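Local coordinates for protein beta-galactosidase (Bacillus circulans subsp. alkalophilus, PDB 3TTY) that hydrolyses terminal non-reducing beta-galactose residues of beta-galactosides and binds galactose in a TIM-barrel domain, at residues A[428-433]-A[457-462]; A[572-577]-A[581-586]. All coordinates share one frame; numbering follows the deposited sequence.

Contact 1: A[428-433]-A[457-462]; sequences HKYYDA and IAPVMY
Tyr-430 alone carries the helix side of this contact, its ring lying against Ile-457 of strand 455-458 and Pro-459 in the chain that follows. Segment 428-433 is a length of helix 423-435. At its start His-428 turns from the strand, and its NE2 bonds to Ser-285 of the preceding domain; its carbonyl O accepts Asp-432 N at 2.7 Å, one turn of the helix. Tyr-430, two residues on, points toward the strand. Its CG stands anti to the carbonyl carbon (chi1 -80°), which carries the ring across, and there the two flanks of the ring find different partners. Ring carbon CD1 meets the CG2 methyl of Ile-457 at 3.7 Å, while CD2 meets CG of Pro-459 at 3.8 Å, with CB of the same proline a little farther from CD2. Ile-457 can offer this methyl because it is beta-branched: CG2 is anti to the backbone N. Pro-459 suits its place, having a compact apolar ring and no N-H that would need a partner; its side chain and that of Tyr-430 run past each other in opposite directions. Both partners approach the ring obliquely, so this is dispersion packing of apolar carbon, and only 145 Å² is buried. Farther along, the hydroxyl of Tyr-431 bonds to Asn-292 and the carboxylate of Asp-432 to Ser-285 and Lys-436, whereas Ala-433 is small enough to let Leu-594 and Ile-598 of helix 591-604 come close. The helix therefore lies between the barrel domain and strand 455-458, itself inside a parallel run with 399-402 and 481-485. A helix packed on a parallel sheet is the usual layering of an alpha/beta fold, consistent with the glutaminase-I-like clan of the trimerisation domain.

Contact 2: A[572-577]-A[581-586]; sequences LTRNKF and QSYYVA
Arg-574 and Tyr-583 stand next to each other as a non-hydrogen-bonded pair in an antiparallel hairpin, and their side chains run the same way. Arg-574 keeps CG anti to the backbone N (chi1 178°) and stays extended as far as NE, which lays its methylenes along the tyrosine: CG is 3.5 Å from ring carbon CE1 of Tyr-583. NE then donates a bond to Tyr-583 OH at 2.9 Å; the oxygen lies in the guanidinium plane, although the bond is bent (139° at the hydrogen), and the ring is turned 67° from that plane. Glu-604 of helix 591-604 takes both partners, its carboxylate bridging Arg-574 NH2 and Tyr-583 OH. A leucine in place of Arg-574 would probably leave Glu-604 without this cation and the tyrosine hydroxyl with one partner fewer. On the same face Leu-572 sets CD1 4.0 Å from CG2 of Val-585, apolar groups fit for packing on that helix. The other face carries Thr-573, Asn-575, Ser-582 and Tyr-584, whose OH bonds to Asp-548. Thr-573 holds OG1 between its backbone N and carbonyl carbon, close to CB of Tyr-584, where a water links it to Ser-582 O. That carbonyl also accepts Asn-575 N at 2.7 Å, and Ser-582 N answers to Asn-575 O at 2.8 Å. Ser-582 OG and Asn-575 ND2 both turn to Val-509 O. The chemistry implies a buried pairing held by backbone bonds, with a carboxylate probably balancing the arginine on one face and hydroxyl and amide groups meeting the Val-509 carbonyl of helix 507-510 on the other.

In the fold
Contacts 1 and 2 belong to one mixed sheet of the trimerisation domain, their centres about 15 Å apart. Strand 481-485 lies between strand 455-458 of contact 1 and strand 580-585 of contact 2; the latter is parallel to it but antiparallel to strand 570-577, so the sheet changes there from parallel to antiparallel. The two contacts meet directly where Tyr-430 OH packs 3.4 Å from CG2 of Val-585, and helix 591-604 touches side chains of both. Neither contact includes a galactose-pocket residue. The loop of contact 1 does lead to a subunit interface: Tyr-462 OH bonds Tyr-357 OH of a neighbouring subunit, which in sequence lies between the pocket residues Glu-355 and His-358.

Contact 1: A[428-433]-A[457-462]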
# COMPACT_ATOMS: atom_id res chain seq x y z
N HIS A 428 14.12 21.25 9.80
CA HIS A 428 13.16 21.77 10.77
C HIS A 428 13.60 21.61 12.23
O HIS A 428 13.30 22.47 13.06
CB HIS A 428 11.77 21.15 10.54
CG HIS A 428 10.74 21.61 11.53
ND1 HIS A 428 10.13 20.76 12.43
CD2 HIS A 428 10.22 22.84 11.77
CE1 HIS A 428 9.28 21.44 13.17
NE2 HIS A 428 9.32 22.71 12.79
N LYS A 429 14.30 20.53 12.56
CA LYS A 429 14.75 20.36 13.95
C LYS A 429 15.61 21.54 14.37
O LYS A 429 15.55 21.98 15.52
CB LYS A 429 15.53 19.06 14.14
CG LYS A 429 14.68 17.80 14.07
CD LYS A 429 15.55 16.56 14.10
CE LYS A 429 14.69 15.31 14.13
NZ LYS A 429 15.47 14.10 13.85
N TYR A 430 16.40 22.06 13.44
CA TYR A 430 17.28 23.19 13.74
C TYR A 430 16.49 24.48 13.75
O TYR A 430 16.70 25.35 14.60
CB TYR A 430 18.46 23.26 12.75
CG TYR A 430 19.57 22.29 13.12
CD1 TYR A 430 20.63 22.68 13.94
CD2 TYR A 430 19.54 20.97 12.69
CE1 TYR A 430 21.62 21.78 14.30
CE2 TYR A 430 20.53 20.08 13.04
CZ TYR A 430 21.57 20.49 13.84
OH TYR A 430 22.55 19.58 14.19
N TYR A 431 15.56 24.62 12.80
CA TYR A 431 14.72 25.81 12.75
C TYR A 431 13.83 25.94 13.99
O TYR A 431 13.71 27.01 14.56
CB TYR A 431 13.88 25.83 11.48
CG TYR A 431 13.12 27.12 11.28
CD1 TYR A 431 13.69 28.20 10.62
CD2 TYR A 431 11.82 27.27 11.78
CE1 TYR A 431 13.00 29.38 10.43
CE2 TYR A 431 11.12 28.45 11.59
CZ TYR A 431 11.71 29.50 10.93
OH TYR A 431 11.03 30.68 10.76
N ASP A 432 13.22 24.83 14.40
CA ASP A 432 12.38 24.75 15.59
C ASP A 432 13.15 25.29 16.80
O ASP A 432 12.67 26.17 17.51
CB ASP A 432 12.01 23.29 15.84
CG ASP A 432 10.78 23.13 16.73
OD1 ASP A 432 9.83 23.93 16.61
OD2 ASP A 432 10.77 22.17 17.54
N ALA A 433 14.35 24.76 17.01
CA ALA A 433 15.19 25.15 18.13
C ALA A 433 15.39 26.66 18.19
O ALA A 433 15.43 27.24 19.27
CB ALA A 433 16.54 24.43 18.07
N ILE A 457 23.62 27.81 9.51
CA ILE A 457 23.41 26.40 9.80
C ILE A 457 22.95 25.64 8.55
O ILE A 457 21.99 26.03 7.87
CB ILE A 457 22.40 26.22 10.95
CG1 ILE A 457 22.79 27.12 12.13
CG2 ILE A 457 22.32 24.77 11.40
CD1 ILE A 457 21.82 27.06 13.29
N ALA A 458 23.64 24.55 8.25
CA ALA A 458 23.35 23.75 7.05
C ALA A 458 23.16 22.28 7.42
O ALA A 458 24.10 21.49 7.37
CB ALA A 458 24.47 23.89 6.03
N PRO A 459 21.93 21.92 7.82
CA PRO A 459 21.61 20.54 8.17
C PRO A 459 21.73 19.63 6.95
O PRO A 459 21.12 19.91 5.92
CB PRO A 459 20.15 20.63 8.65
CG PRO A 459 19.96 22.07 9.03
CD PRO A 459 20.79 22.82 8.04
N VAL A 460 22.52 18.57 7.07
CA VAL A 460 22.66 17.55 6.03
C VAL A 460 22.92 18.16 4.65
O VAL A 460 22.14 17.95 3.72
CB VAL A 460 21.42 16.65 5.96
CG1 VAL A 460 21.75 15.36 5.26
CG2 VAL A 460 20.90 16.37 7.35
N MET A 461 24.01 18.92 4.54
CA MET A 461 24.44 19.48 3.27
C MET A 461 25.19 18.38 2.54
O MET A 461 26.42 18.43 2.36
CB MET A 461 25.31 20.73 3.48
CG MET A 461 25.49 21.60 2.23
SD MET A 461 23.94 22.00 1.38
CE MET A 461 23.09 22.92 2.67
N TYR A 462 24.43 17.35 2.18
CA TYR A 462 24.88 16.19 1.45
C TYR A 462 25.53 16.57 0.12
O TYR A 462 26.66 16.17 -0.17
CB TYR A 462 23.68 15.27 1.23
CG TYR A 462 23.88 14.12 0.27
CD1 TYR A 462 24.58 12.97 0.65
CD2 TYR A 462 23.31 14.15 -1.00
CE1 TYR A 462 24.74 11.90 -0.23
CE2 TYR A 462 23.46 13.09 -1.88
CZ TYR A 462 24.17 11.97 -1.50
OH TYR A 462 24.29 10.93 -2.39

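Contact 2: A[572-577]-A[581-586]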
# COMPACT_ATOMS: atom_id res chain seq x y z
N LEU A 572 30.14 15.86 18.91
CA LEU A 572 30.11 17.31 18.71
C LEU A 572 31.52 17.90 18.71
O LEU A 572 32.29 17.71 19.65
CB LEU A 572 29.26 18.00 19.77
CG LEU A 572 29.18 19.52 19.63
CD1 LEU A 572 28.50 19.92 18.33
CD2 LEU A 572 28.48 20.17 20.84
N THR A 573 31.85 18.62 17.64
CA THR A 573 33.17 19.22 17.53
C THR A 573 33.09 20.71 17.21
O THR A 573 32.10 21.17 16.63
CB THR A 573 34.03 18.50 16.46
OG1 THR A 573 33.51 18.76 15.15
CG2 THR A 573 34.05 16.97 16.72
N ARG A 574 34.12 21.44 17.62
CA ARG A 574 34.25 22.87 17.32
C ARG A 574 35.62 23.13 16.72
O ARG A 574 36.65 22.87 17.36
CB ARG A 574 34.07 23.71 18.59
CG ARG A 574 34.24 25.22 18.38
CD ARG A 574 34.20 25.98 19.70
NE ARG A 574 34.15 27.43 19.51
CZ ARG A 574 35.22 28.22 19.49
NH1 ARG A 574 36.43 27.71 19.63
NH2 ARG A 574 35.08 29.53 19.32
N ASN A 575 35.65 23.63 15.48
CA ASN A 575 36.90 24.00 14.83
C ASN A 575 37.09 25.49 14.71
O ASN A 575 36.26 26.17 14.13
CB ASN A 575 37.01 23.41 13.41
CG ASN A 575 38.47 23.43 12.88
OD1 ASN A 575 39.40 23.08 13.60
ND2 ASN A 575 38.65 23.87 11.65
N LYS A 576 38.20 26.01 15.24
CA LYS A 576 38.54 27.42 15.03
C LYS A 576 39.19 27.60 13.66
O LYS A 576 40.13 26.90 13.32
CB LYS A 576 39.47 27.94 16.12
CG LYS A 576 39.64 29.46 16.10
CD LYS A 576 38.33 30.15 16.50
CE LYS A 576 38.53 31.66 16.65
NZ LYS A 576 37.27 32.37 17.02
N PHE A 577 38.70 28.57 12.89
CA PHE A 577 39.09 28.70 11.50
C PHE A 577 39.10 30.18 11.17
O PHE A 577 38.05 30.77 10.95
CB PHE A 577 38.11 27.91 10.62
CG PHE A 577 38.53 27.77 9.18
CD1 PHE A 577 39.32 26.71 8.77
CD2 PHE A 577 38.11 28.69 8.22
CE1 PHE A 577 39.71 26.57 7.44
CE2 PHE A 577 38.50 28.56 6.89
CZ PHE A 577 39.30 27.49 6.50
N GLN A 581 34.34 29.98 13.59
CA GLN A 581 34.21 28.69 14.26
C GLN A 581 33.30 27.83 13.42
O GLN A 581 32.35 28.33 12.83
CB GLN A 581 33.47 28.83 15.59
CG GLN A 581 34.07 29.71 16.63
CD GLN A 581 33.95 31.17 16.32
OE1 GLN A 581 34.95 31.88 16.34
NE2 GLN A 581 32.74 31.64 16.06
N SER A 582 33.54 26.52 13.42
CA SER A 582 32.62 25.60 12.77
C SER A 582 32.30 24.42 13.69
O SER A 582 33.17 23.90 14.39
CB SER A 582 33.17 25.10 11.43
OG SER A 582 34.29 24.27 11.62
N TYR A 583 31.03 24.03 13.69
CA TYR A 583 30.54 22.97 14.56
C TYR A 583 29.99 21.82 13.74
O TYR A 583 29.12 22.00 12.89
CB TYR A 583 29.43 23.53 15.48
CG TYR A 583 29.91 24.55 16.49
CD1 TYR A 583 30.29 24.15 17.77
CD2 TYR A 583 29.97 25.90 16.18
CE1 TYR A 583 30.71 25.07 18.71
CE2 TYR A 583 30.41 26.82 17.11
CZ TYR A 583 30.78 26.40 18.37
OH TYR A 583 31.21 27.31 19.31
N TYR A 584 30.48 20.62 14.01
CA TYR A 584 30.00 19.43 13.33
C TYR A 584 29.17 18.60 14.29
O TYR A 584 29.65 18.23 15.36
CB TYR A 584 31.17 18.62 12.81
CG TYR A 584 30.81 17.55 11.81
CD1 TYR A 584 30.84 17.82 10.45
CD2 TYR A 584 30.47 16.27 12.21
CE1 TYR A 584 30.52 16.85 9.52
CE2 TYR A 584 30.14 15.28 11.28
CZ TYR A 584 30.18 15.58 9.94
OH TYR A 584 29.87 14.62 8.99
N VAL A 585 27.93 18.30 13.91
CA VAL A 585 27.03 17.52 14.76
C VAL A 585 26.86 16.15 14.13
O VAL A 585 26.13 16.01 13.14
CB VAL A 585 25.64 18.20 14.90
CG1 VAL A 585 24.78 17.43 15.89
CG2 VAL A 585 25.80 19.65 15.34
N ALA A 586 27.52 15.14 14.71
CA ALA A 586 27.66 13.84 14.05
C ALA A 586 26.44 12.93 14.10
O ALA A 586 26.47 11.83 13.58
CB ALA A 586 28.90 13.09 14.57
O HOH W 1 33.97 20.92 13.98